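Local coordinates for protein putative creatinine amidohydrolase (Bacteroides fragilis, PDB 3LUB) that binds two zinc ions and probably hydrolyses a non-peptide carbon-nitrogen bond of a linear amide, as a member of the creatininase superfamily, at residues I50-A55 / C66-P71; D101-L106 / P137-A142; A164-T169 / A226-R231; F147-P152 / V237-G242. All coordinates share one frame; numbering follows the deposited sequence.

Two of the four contacts lie on a parallel sheet, the other two on the long helix 226-249. Contact 1 joins helix 42-62 to edge strand 66-68, and contact 2 joins helix 92-108 to the start of strand 140-145, the other edge strand within the chain; their centres lie about 17 Å apart. Contacts 3 and 4 share helix 226-249, with centres about 14 Å apart, and contact 3 is nested within the loop that contact 4 closes. Contact 4 also touches contact 1, where Leu240 packs on Ile50 and Ala54, and Ala241 on Ala54. Contact 3 carries the zinc ligand Glu168, about 33 Å from contact 2 between centres, so the zinc ligand lies far from the start of strand 140-145.

Contact 1: residues I50-A55 / C66-P71; sequences IAVEAA and CMVMPP
Val68 packs against three residues of helix 42-62. Its CG2 lies 3.8 Å from Ala51 O, over the helix backbone, and 3.9 Å from Val52 CG2, while the CB of Ala51 and that of Ala55 each come a little further off. The side chains of Val52 and Val68 cross at about a right angle. With chi1 of Val68 at -176°, CG1 stands opposite the backbone N and CG2 beside it, and both branches face the helix: CG1 reaches Ala51 CB at 4.1 Å. At the other end of the contact Ala55 CB meets Cys66 CB at 4.3 Å, a looser approach. With two alanines facing the strand, the axes of 50-55 and 66-68 approach to 8.5 Å, and the two segments run nearly antiparallel at 162°. This is the second half of a beta-alpha-beta crossover, in which the chain leaves strand 23-28, returns through helix 42-62 and enters strand 66-68 alongside the first strand. A water bridges the end of the contact at Ala55 and Cys66, donating to Ala55 O at 2.7 Å and accepting from Cys66 N at 2.9 Å; it links helix and strand backbones where no direct hydrogen bond does. Further out, Val68 also rests on His48 and Pro27, and Ala51 on Ile25 of strand 23-28. Cys66 and Ala54 both touch Phe244 of helix 226-249, while Met67, a selenomethionine whose CB points away from the helix, packs on Phe86 of the second subunit.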
loop_
_atom_site.group_PDB
_atom_site.type_symbol
_atom_site.label_atom_id
_atom_site.label_comp_id
_atom_site.label_asym_id
_atom_site.label_seq_id
_atom_site.Cartn_x
_atom_site.Cartn_y
_atom_site.Cartn_z
ATOM N N ILE F 50 -10.406 33.158 4.278
ATOM C CA ILE F 50 -10.556 33.274 5.738
ATOM C C ILE F 50 -9.216 33.155 6.468
ATOM O O ILE F 50 -8.893 33.966 7.344
ATOM C CB ILE F 50 -11.559 32.237 6.299
ATOM C CG1 ILE F 50 -12.976 32.557 5.781
ATOM C CG2 ILE F 50 -11.492 32.175 7.832
ATOM C CD1 ILE F 50 -13.946 31.440 5.912
ATOM N N ALA F 51 -8.427 32.150 6.120
ATOM C CA ALA F 51 -7.158 31.896 6.820
ATOM C C ALA F 51 -6.153 33.012 6.616
ATOM O O ALA F 51 -5.431 33.386 7.552
ATOM C CB ALA F 51 -6.565 30.527 6.403
ATOM N N VAL F 52 -6.085 33.558 5.409
ATOM C CA VAL F 52 -5.198 34.719 5.131
ATOM C C VAL F 52 -5.635 35.936 5.967
ATOM O O VAL F 52 -4.797 36.586 6.622
ATOM C CB VAL F 52 -5.121 35.037 3.613
ATOM C CG1 VAL F 52 -4.505 36.435 3.335
ATOM C CG2 VAL F 52 -4.312 33.986 2.930
ATOM N N GLU F 53 -6.939 36.198 6.001
ATOM C CA GLU F 53 -7.474 37.283 6.825
ATOM C C GLU F 53 -7.137 37.086 8.313
ATOM O O GLU F 53 -6.775 38.011 8.966
ATOM C CB GLU F 53 -8.982 37.389 6.675
ATOM C CG GLU F 53 -9.504 38.539 5.850
ATOM C CD GLU F 53 -10.894 38.980 6.300
ATOM O OE1 GLU F 53 -10.958 39.755 7.283
ATOM O OE2 GLU F 53 -11.912 38.548 5.702
ATOM N N ALA F 54 -7.267 35.869 8.830
ATOM C CA ALA F 54 -6.958 35.601 10.237
ATOM C C ALA F 54 -5.459 35.686 10.498
ATOM O O ALA F 54 -5.048 36.126 11.580
ATOM C CB ALA F 54 -7.516 34.261 10.691
ATOM N N ALA F 55 -4.649 35.246 9.537
ATOM C CA ALA F 55 -3.183 35.364 9.624
ATOM C C ALA F 55 -2.758 36.834 9.704
ATOM O O ALA F 55 -1.883 37.210 10.492
ATOM C CB ALA F 55 -2.474 34.637 8.379
ATOM N N CYS F 66 1.968 33.509 10.636
ATOM C CA CYS F 66 1.538 32.229 10.118
ATOM C C CYS F 66 1.661 32.206 8.595
ATOM O O CYS F 66 1.560 33.244 7.920
ATOM C CB CYS F 66 0.100 31.970 10.545
ATOM S SG CYS F 66 -0.149 32.148 12.357
HETATM N N MSE F 67 1.912 31.028 8.048
HETATM C CA MSE F 67 1.901 30.870 6.599
HETATM C C MSE F 67 0.668 30.122 6.187
HETATM O O MSE F 67 0.442 29.003 6.652
HETATM C CB MSE F 67 3.121 30.080 6.142
HETATM C CG MSE F 67 3.273 29.967 4.617
HETATM SE SE MSE F 67 3.050 31.643 3.629
HETATM C CE MSE F 67 4.928 32.174 3.319
ATOM N N VAL F 68 -0.074 30.676 5.238
ATOM C CA VAL F 68 -1.154 29.944 4.596
ATOM C C VAL F 68 -0.674 29.258 3.322
ATOM O O VAL F 68 -0.261 29.908 2.360
ATOM C CB VAL F 68 -2.359 30.835 4.316
ATOM C CG1 VAL F 68 -3.550 29.998 3.721
ATOM C CG2 VAL F 68 -2.772 31.548 5.577
HETATM N N MSE F 69 -0.716 27.927 3.350
HETATM C CA MSE F 69 -0.287 27.123 2.251
HETATM C C MSE F 69 -1.316 27.120 1.068
HETATM O O MSE F 69 -2.459 27.584 1.201
HETATM C CB MSE F 69 -0.027 25.690 2.731
HETATM C CG MSE F 69 0.996 25.540 3.830
HETATM SE SE MSE F 69 2.815 25.972 3.289
HETATM C CE MSE F 69 3.127 24.469 1.881
ATOM N N PRO F 70 -0.876 26.651 -0.112
ATOM C CA PRO F 70 -1.857 26.527 -1.183
ATOM C C PRO F 70 -2.980 25.550 -0.813
ATOM O O PRO F 70 -2.729 24.499 -0.231
ATOM C CB PRO F 70 -1.017 26.020 -2.360
ATOM C CG PRO F 70 0.369 26.457 -2.040
ATOM C CD PRO F 70 0.470 26.249 -0.568
ATOM N N PRO F 71 -4.217 25.896 -1.140
ATOM C CA PRO F 71 -5.301 24.943 -0.832
ATOM C C PRO F 71 -5.204 23.551 -1.525
ATOM O O PRO F 71 -4.777 23.454 -2.665
ATOM C CB PRO F 71 -6.567 25.691 -1.234
ATOM C CG PRO F 71 -6.160 26.943 -1.827
ATOM C CD PRO F 71 -4.703 27.125 -1.775
HETATM O O HOH W 1 -0.157 35.338 11.375
#

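Contact 2: residues D101-L106 / P137-A142; sequences DIVSSL and PDFLIA
The CG1 methyl of Val103, on helix 92-108, sits over one face of the Phe139 ring, a CH-pi contact that joins a flanking helix to the entrance of edge strand 140-145 in the parallel sheet. It lies 4.1 Å from the ring centroid and only 2° off the ring normal. The first torsion of Val103 (chi1 169°) sends its other methyl, CG2, to the neighbouring Ile141, whose CD1 it meets at 3.8 Å; one valine spans Phe139, just before the strand, and Ile141 within it. Leu106, one helical turn further on, approaches differently: its CB stands at the edge of the ring, near the ring plane. These four residues are all buried, and Leu114 of strand 113-118 packs on both Val103 and Phe139, with Ile129 and Leu132 of helix 126-135 against Ile141.

The solvent side is looser. Pro137 and Asp138, in the turn before the strand, are exposed and make no contact with the helical segment, although Asp138 OD1 accepts a hydrogen bond from His107 just beyond it. Away from the strand the helix meets the second subunit, where Asp101 forms a salt bridge with Arg91 of that chain. At the ring edge, Leu106 CB is 4.1 Å from both Phe139 CZ and Phe139 CE2.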
loop_
_atom_site.group_PDB
_atom_site.type_symbol
_atom_site.label_atom_id
_atom_site.label_comp_id
_atom_site.label_asym_id
_atom_site.label_seq_id
_atom_site.Cartn_x
_atom_site.Cartn_y
_atom_site.Cartn_z
ATOM N N ASP F 101 3.029 13.640 3.178
ATOM C CA ASP F 101 4.107 14.298 2.431
ATOM C C ASP F 101 4.277 15.758 2.864
ATOM O O ASP F 101 5.394 16.226 2.968
ATOM C CB ASP F 101 3.925 14.168 0.907
ATOM C CG ASP F 101 4.174 12.744 0.399
ATOM O OD1 ASP F 101 4.666 11.894 1.153
ATOM O OD2 ASP F 101 3.864 12.470 -0.761
ATOM N N ILE F 102 3.186 16.447 3.159
ATOM C CA ILE F 102 3.225 17.832 3.613
ATOM C C ILE F 102 3.899 17.932 4.979
ATOM O O ILE F 102 4.786 18.765 5.174
ATOM C CB ILE F 102 1.780 18.468 3.670
ATOM C CG1 ILE F 102 1.207 18.542 2.250
ATOM C CG2 ILE F 102 1.803 19.865 4.399
ATOM C CD1 ILE F 102 -0.252 18.957 2.155
ATOM N N VAL F 103 3.501 17.071 5.905
ATOM C CA VAL F 103 4.035 17.064 7.269
ATOM C C VAL F 103 5.522 16.663 7.316
ATOM O O VAL F 103 6.317 17.289 8.009
ATOM C CB VAL F 103 3.211 16.128 8.181
ATOM C CG1 VAL F 103 3.929 15.897 9.522
ATOM C CG2 VAL F 103 1.808 16.695 8.384
ATOM N N SER F 104 5.890 15.631 6.566
ATOM C CA SER F 104 7.270 15.248 6.424
ATOM C C SER F 104 8.149 16.429 6.027
ATOM O O SER F 104 9.212 16.654 6.639
ATOM C CB SER F 104 7.406 14.122 5.381
ATOM O OG SER F 104 8.760 13.741 5.230
ATOM N N SER F 105 7.738 17.131 4.974
ATOM C CA SER F 105 8.462 18.319 4.487
ATOM C C SER F 105 8.514 19.438 5.509
ATOM O O SER F 105 9.593 19.890 5.880
ATOM C CB SER F 105 7.840 18.822 3.189
ATOM O OG SER F 105 8.171 17.949 2.128
ATOM N N LEU F 106 7.357 19.844 6.016
ATOM C CA LEU F 106 7.313 20.889 7.054
ATOM C C LEU F 106 8.152 20.529 8.303
ATOM O O LEU F 106 8.778 21.373 8.916
ATOM C CB LEU F 106 5.878 21.186 7.474
ATOM C CG LEU F 106 4.874 21.714 6.444
ATOM C CD1 LEU F 106 3.531 21.820 7.103
ATOM C CD2 LEU F 106 5.264 23.045 5.861
ATOM N N PRO F 137 5.710 12.751 17.013
ATOM C CA PRO F 137 5.182 13.142 18.338
ATOM C C PRO F 137 5.469 14.609 18.787
ATOM O O PRO F 137 4.799 15.113 19.672
ATOM C CB PRO F 137 5.796 12.115 19.289
ATOM C CG PRO F 137 6.916 11.525 18.582
ATOM C CD PRO F 137 6.718 11.688 17.112
ATOM N N ASP F 138 6.385 15.292 18.122
ATOM C CA ASP F 138 6.695 16.695 18.387
ATOM C C ASP F 138 5.958 17.700 17.459
ATOM O O ASP F 138 6.195 18.913 17.545
ATOM C CB ASP F 138 8.232 16.924 18.327
ATOM C CG ASP F 138 8.882 16.475 16.986
ATOM O OD1 ASP F 138 8.236 15.823 16.109
ATOM O OD2 ASP F 138 10.094 16.757 16.839
ATOM N N PHE F 139 5.049 17.200 16.609
ATOM C CA PHE F 139 4.391 18.010 15.574
ATOM C C PHE F 139 2.898 18.094 15.888
ATOM O O PHE F 139 2.209 17.109 15.874
ATOM C CB PHE F 139 4.654 17.390 14.199
ATOM C CG PHE F 139 4.407 18.322 13.033
ATOM C CD1 PHE F 139 3.135 18.652 12.645
ATOM C CD2 PHE F 139 5.463 18.828 12.299
ATOM C CE1 PHE F 139 2.927 19.509 11.578
ATOM C CE2 PHE F 139 5.251 19.672 11.227
ATOM C CZ PHE F 139 3.997 20.017 10.871
ATOM N N LEU F 140 2.417 19.284 16.208
ATOM C CA LEU F 140 1.029 19.491 16.567
ATOM C C LEU F 140 0.190 19.738 15.309
ATOM O O LEU F 140 0.463 20.674 14.580
ATOM C CB LEU F 140 0.944 20.705 17.477
ATOM C CG LEU F 140 -0.428 21.084 18.028
ATOM C CD1 LEU F 140 -1.000 19.942 18.857
ATOM C CD2 LEU F 140 -0.334 22.383 18.852
ATOM N N ILE F 141 -0.831 18.912 15.079
ATOM C CA ILE F 141 -1.769 19.096 13.978
ATOM C C ILE F 141 -3.191 19.219 14.526
ATOM O O ILE F 141 -3.705 18.275 15.145
ATOM C CB ILE F 141 -1.723 17.909 12.976
ATOM C CG1 ILE F 141 -0.289 17.572 12.577
ATOM C CG2 ILE F 141 -2.573 18.207 11.723
ATOM C CD1 ILE F 141 -0.212 16.442 11.577
ATOM N N ALA F 142 -3.827 20.383 14.297
ATOM C CA ALA F 142 -5.247 20.602 14.600
ATOM C C ALA F 142 -6.067 20.576 13.301
ATOM O O ALA F 142 -5.506 20.740 12.219
ATOM C CB ALA F 142 -5.446 21.926 15.342
#

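Contact 3: residues A164-T169 / A226-R231; sequences AGESET and AEKGER. With ZN (zinc ion), chain B.
Glu166 and Lys228 reach toward each other from two helices, their extended side chains crossing at a slant. The CB of Glu166 does not point at the other helix, but the chain, with CG anti to the backbone N (chi1 -166°), brings its carboxylate there. Lys228 NZ donates to Glu166 OE2 at 2.8 Å in a salt bridge, arriving from above the carboxylate plane, 51° out of it. The same OE2 is also bonded by the backbone N of Glu157, and NZ has further partners in Glu157 OE2 and Lys223 O. The pair joins the first turn of helix 166-175 to that of helix 226-249. Gly165 is the N-cap of the former, and its carbonyl oxygen accepts from both Thr169 N and Thr169 OG1, which reach it from opposite faces of its plane; the OG1 bond is 2.6 Å. Two residues past Glu166, the Glu168 carboxylate faces the binuclear metal site: OE2 binds zinc at 1.9 Å, together with a water, His34 and Asp43, with OE1 at a longer 2.7 Å from the ion. Glu168 OE1 also accepts a 2.8 Å hydrogen bond from Ala164 N, nearly along its C-O axis; metal and N-H together would limit the carboxylate's rotation.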
loop_
_atom_site.group_PDB
_atom_site.type_symbol
_atom_site.label_atom_id
_atom_site.label_comp_id
_atom_site.label_asym_id
_atom_site.label_seq_id
_atom_site.Cartn_x
_atom_site.Cartn_y
_atom_site.Cartn_z
ATOM N N ALA F 164 -23.630 24.814 -0.898
ATOM C CA ALA F 164 -23.862 25.836 -1.931
ATOM C C ALA F 164 -25.132 26.651 -1.611
ATOM O O ALA F 164 -25.830 27.103 -2.506
ATOM C CB ALA F 164 -23.998 25.191 -3.322
ATOM N N GLY F 165 -25.415 26.813 -0.333
ATOM C CA GLY F 165 -26.650 27.417 0.130
ATOM C C GLY F 165 -26.416 28.867 0.418
ATOM O O GLY F 165 -25.556 29.485 -0.194
ATOM N N GLU F 166 -27.169 29.410 1.367
ATOM C CA GLU F 166 -27.156 30.838 1.600
ATOM C C GLU F 166 -25.853 31.285 2.166
ATOM O O GLU F 166 -25.330 32.298 1.751
ATOM C CB GLU F 166 -28.322 31.271 2.511
ATOM C CG GLU F 166 -28.567 32.796 2.513
ATOM C CD GLU F 166 -29.720 33.208 3.423
ATOM O OE1 GLU F 166 -30.776 32.557 3.363
ATOM O OE2 GLU F 166 -29.550 34.169 4.192
ATOM N N SER F 167 -25.323 30.540 3.123
ATOM C CA SER F 167 -24.091 30.895 3.795
ATOM C C SER F 167 -22.858 30.846 2.884
ATOM O O SER F 167 -22.029 31.780 2.891
ATOM C CB SER F 167 -23.881 29.961 4.998
ATOM O OG SER F 167 -24.024 28.599 4.616
ATOM N N GLU F 168 -22.686 29.735 2.162
ATOM C CA GLU F 168 -21.547 29.621 1.250
ATOM C C GLU F 168 -21.664 30.665 0.141
ATOM O O GLU F 168 -20.656 31.234 -0.293
ATOM C CB GLU F 168 -21.440 28.217 0.630
ATOM C CG GLU F 168 -20.461 27.298 1.338
ATOM C CD GLU F 168 -20.149 26.011 0.584
ATOM O OE1 GLU F 168 -21.040 25.491 -0.121
ATOM O OE2 GLU F 168 -19.009 25.485 0.762
ATOM N N THR F 169 -22.880 30.873 -0.367
ATOM C CA THR F 169 -23.072 31.873 -1.429
ATOM C C THR F 169 -22.750 33.273 -0.922
ATOM O O THR F 169 -22.078 34.021 -1.607
ATOM C CB THR F 169 -24.478 31.859 -2.028
ATOM O OG1 THR F 169 -24.784 30.535 -2.482
ATOM C CG2 THR F 169 -24.542 32.796 -3.194
ATOM N N ALA F 226 -23.619 39.793 -0.150
ATOM C CA ALA F 226 -22.253 40.064 0.266
ATOM C C ALA F 226 -22.159 40.507 1.732
ATOM O O ALA F 226 -21.247 40.129 2.467
ATOM C CB ALA F 226 -21.613 41.154 -0.654
ATOM N N GLU F 227 -23.101 41.330 2.162
ATOM C CA GLU F 227 -23.112 41.810 3.535
ATOM C C GLU F 227 -23.380 40.739 4.565
ATOM O O GLU F 227 -22.772 40.735 5.616
ATOM C CB GLU F 227 -24.180 42.896 3.709
ATOM C CG GLU F 227 -24.178 43.474 5.109
ATOM C CD GLU F 227 -25.108 44.637 5.258
ATOM O OE1 GLU F 227 -24.877 45.682 4.602
ATOM O OE2 GLU F 227 -26.074 44.494 6.039
ATOM N N LYS F 228 -24.326 39.852 4.296
ATOM C CA LYS F 228 -24.486 38.710 5.196
ATOM C C LYS F 228 -23.176 37.924 5.346
ATOM O O LYS F 228 -22.832 37.516 6.435
ATOM C CB LYS F 228 -25.594 37.782 4.734
ATOM C CG LYS F 228 -27.009 38.305 4.904
ATOM C CD LYS F 228 -27.967 37.303 4.324
ATOM C CE LYS F 228 -29.378 37.629 4.612
ATOM N NZ LYS F 228 -30.360 36.774 3.844
ATOM N N GLY F 229 -22.447 37.741 4.254
ATOM C CA GLY F 229 -21.186 36.982 4.250
ATOM C C GLY F 229 -20.109 37.697 5.038
ATOM O O GLY F 229 -19.384 37.094 5.831
ATOM N N GLU F 230 -20.038 39.012 4.831
ATOM C CA GLU F 230 -19.072 39.869 5.534
ATOM C C GLU F 230 -19.235 39.794 7.027
ATOM O O GLU F 230 -18.235 39.730 7.766
ATOM C CB GLU F 230 -19.222 41.314 5.079
ATOM C CG GLU F 230 -18.328 42.286 5.809
ATOM C CD GLU F 230 -18.488 43.710 5.277
ATOM O OE1 GLU F 230 -19.643 44.142 5.010
ATOM O OE2 GLU F 230 -17.448 44.382 5.105
ATOM N N ARG F 231 -20.486 39.820 7.483
ATOM C CA ARG F 231 -20.761 39.806 8.918
ATOM C C ARG F 231 -20.481 38.466 9.613
ATOM O O ARG F 231 -19.990 38.434 10.739
ATOM C CB ARG F 231 -22.203 40.252 9.168
ATOM C CG ARG F 231 -22.387 41.659 8.693
ATOM C CD ARG F 231 -23.648 42.272 9.157
ATOM N NE ARG F 231 -23.662 43.677 8.771
ATOM C CZ ARG F 231 -24.695 44.498 8.940
ATOM N NH1 ARG F 231 -25.830 44.075 9.512
ATOM N NH2 ARG F 231 -24.586 45.757 8.531
HETATM ZN ZN ZN B . -18.776 23.969 -0.355
HETATM O O HOH W 2 -19.630 22.317 0.597
#

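Contact 4: residues F147-P152 / V237-G242; sequences FEVVSP and VEKLAG
Val149 is the first residue of 147-152 to meet helix 226-249, and it carries most of the contact. Its two methyls part company at a chi1 of 169°: CG1 lies 3.7 Å from Lys239 CB, whereas CG2, on the other branch, reaches Leu240 CD2 at 4.0 Å. Two successive helix residues share the isopropyl group. Val149 and Lys239 run past each other in opposite directions, so that the lysine's aliphatic chain lies alongside the valine; Lys239 CD is 3.9 Å from Val149 CG1 and 3.7 Å from Val149 O. The Leu240 side chain starts out at an angle to the loop, but its end swings nearer and meets Val149 at a slant.

Val150 follows with a lighter touch, its CG2 4.3 Å from Lys239 CE, where the chain bends at its last torsion (chi4 -43°). Its carbonyl oxygen accepts a hydrogen bond from Tyr232 OH, one of several points at which the same helix holds this loop: Ile236 touches both valines, Pro235 touches Val150, and Tyr232 packs on Pro152. The segment belongs to the long connection between strand 140-145 and helix 166-175, so the contact sets that loop against the C-terminal helix. Helix 42-62 also packs on Leu240, and Val202 of the third subunit touches Val149 and Lys239. The contact between the two segments is largely apolar, with no hydrogen bond across it: the lysine contributes its methylene groups, and its ammonium continues past the valines.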
loop_
_atom_site.group_PDB
_atom_site.type_symbol
_atom_site.label_atom_id
_atom_site.label_comp_id
_atom_site.label_asym_id
_atom_site.label_seq_id
_atom_site.Cartn_x
_atom_site.Cartn_y
_atom_site.Cartn_z
ATOM N N PHE F 147 -16.585 26.614 8.606
ATOM C CA PHE F 147 -17.987 26.936 8.768
ATOM C C PHE F 147 -18.577 26.374 10.063
ATOM O O PHE F 147 -19.764 26.486 10.292
ATOM C CB PHE F 147 -18.774 26.476 7.563
ATOM C CG PHE F 147 -18.566 25.038 7.234
ATOM C CD1 PHE F 147 -19.272 24.047 7.914
ATOM C CD2 PHE F 147 -17.645 24.664 6.262
ATOM C CE1 PHE F 147 -19.056 22.710 7.627
ATOM C CE2 PHE F 147 -17.441 23.342 5.980
ATOM C CZ PHE F 147 -18.156 22.361 6.658
ATOM N N GLU F 148 -17.733 25.789 10.910
ATOM C CA GLU F 148 -18.099 25.364 12.249
ATOM C C GLU F 148 -17.458 26.201 13.346
ATOM O O GLU F 148 -17.779 26.028 14.529
ATOM C CB GLU F 148 -17.707 23.900 12.447
ATOM C CG GLU F 148 -18.694 22.982 11.812
ATOM C CD GLU F 148 -18.235 21.538 11.764
ATOM O OE1 GLU F 148 -17.093 21.231 12.214
ATOM O OE2 GLU F 148 -19.026 20.728 11.217
ATOM N N VAL F 149 -16.590 27.132 12.981
ATOM C CA VAL F 149 -15.926 27.969 13.979
ATOM C C VAL F 149 -16.982 28.847 14.678
ATOM O O VAL F 149 -16.941 29.033 15.904
ATOM C CB VAL F 149 -14.751 28.755 13.340
ATOM C CG1 VAL F 149 -14.188 29.851 14.275
ATOM C CG2 VAL F 149 -13.638 27.741 12.883
ATOM N N VAL F 150 -17.942 29.344 13.887
ATOM C CA VAL F 150 -19.136 30.057 14.364
ATOM C C VAL F 150 -20.314 29.426 13.645
ATOM O O VAL F 150 -20.241 29.206 12.443
ATOM C CB VAL F 150 -19.064 31.542 13.991
ATOM C CG1 VAL F 150 -20.334 32.260 14.438
ATOM C CG2 VAL F 150 -17.838 32.186 14.635
ATOM N N SER F 151 -21.400 29.141 14.367
ATOM C CA SER F 151 -22.628 28.586 13.748
ATOM C C SER F 151 -23.280 29.612 12.821
ATOM O O SER F 151 -23.381 30.785 13.173
ATOM C CB SER F 151 -23.653 28.178 14.832
ATOM O OG SER F 151 -24.789 27.521 14.271
ATOM N N PRO F 152 -23.752 29.175 11.650
ATOM C CA PRO F 152 -24.409 30.071 10.703
ATOM C C PRO F 152 -25.788 30.483 11.160
ATOM O O PRO F 152 -26.321 31.529 10.732
ATOM C CB PRO F 152 -24.508 29.231 9.415
ATOM C CG PRO F 152 -24.473 27.789 9.865
ATOM C CD PRO F 152 -23.686 27.781 11.163
ATOM N N VAL F 237 -13.054 34.846 11.588
ATOM C CA VAL F 237 -11.687 35.370 11.443
ATOM C C VAL F 237 -11.037 35.699 12.764
ATOM O O VAL F 237 -9.869 35.358 13.003
ATOM C CB VAL F 237 -11.665 36.584 10.487
ATOM C CG1 VAL F 237 -10.359 37.399 10.696
ATOM C CG2 VAL F 237 -11.819 36.065 9.007
ATOM N N GLU F 238 -11.813 36.315 13.655
ATOM C CA GLU F 238 -11.306 36.713 14.966
ATOM C C GLU F 238 -11.017 35.505 15.878
ATOM O O GLU F 238 -9.982 35.454 16.575
ATOM C CB GLU F 238 -12.322 37.695 15.620
ATOM C CG GLU F 238 -11.738 38.475 16.813
ATOM C CD GLU F 238 -11.559 37.607 18.042
ATOM O OE1 GLU F 238 -12.455 36.769 18.304
ATOM O OE2 GLU F 238 -10.520 37.737 18.734
ATOM N N LYS F 239 -11.922 34.521 15.874
ATOM C CA LYS F 239 -11.659 33.268 16.613
ATOM C C LYS F 239 -10.456 32.496 16.079
ATOM O O LYS F 239 -9.685 31.948 16.852
ATOM C CB LYS F 239 -12.866 32.339 16.597
ATOM C CG LYS F 239 -13.887 32.582 17.685
ATOM C CD LYS F 239 -14.821 31.349 17.816
ATOM C CE LYS F 239 -16.115 31.693 18.557
ATOM N NZ LYS F 239 -15.877 32.550 19.766
ATOM N N LEU F 240 -10.304 32.423 14.758
ATOM C CA LEU F 240 -9.168 31.717 14.167
ATOM C C LEU F 240 -7.858 32.431 14.510
ATOM O O LEU F 240 -6.891 31.797 14.930
ATOM C CB LEU F 240 -9.363 31.527 12.643
ATOM C CG LEU F 240 -10.352 30.416 12.262
ATOM C CD1 LEU F 240 -10.811 30.446 10.793
ATOM C CD2 LEU F 240 -9.795 28.980 12.630
ATOM N N ALA F 241 -7.846 33.756 14.390
ATOM C CA ALA F 241 -6.698 34.552 14.798
ATOM C C ALA F 241 -6.275 34.234 16.241
ATOM O O ALA F 241 -5.094 34.064 16.532
ATOM C CB ALA F 241 -7.018 36.054 14.661
ATOM N N GLY F 242 -7.255 34.176 17.135
ATOM C CA GLY F 242 -7.009 33.774 18.513
ATOM C C GLY F 242 -6.381 32.383 18.690
ATOM O O GLY F 242 -5.454 32.200 19.505
#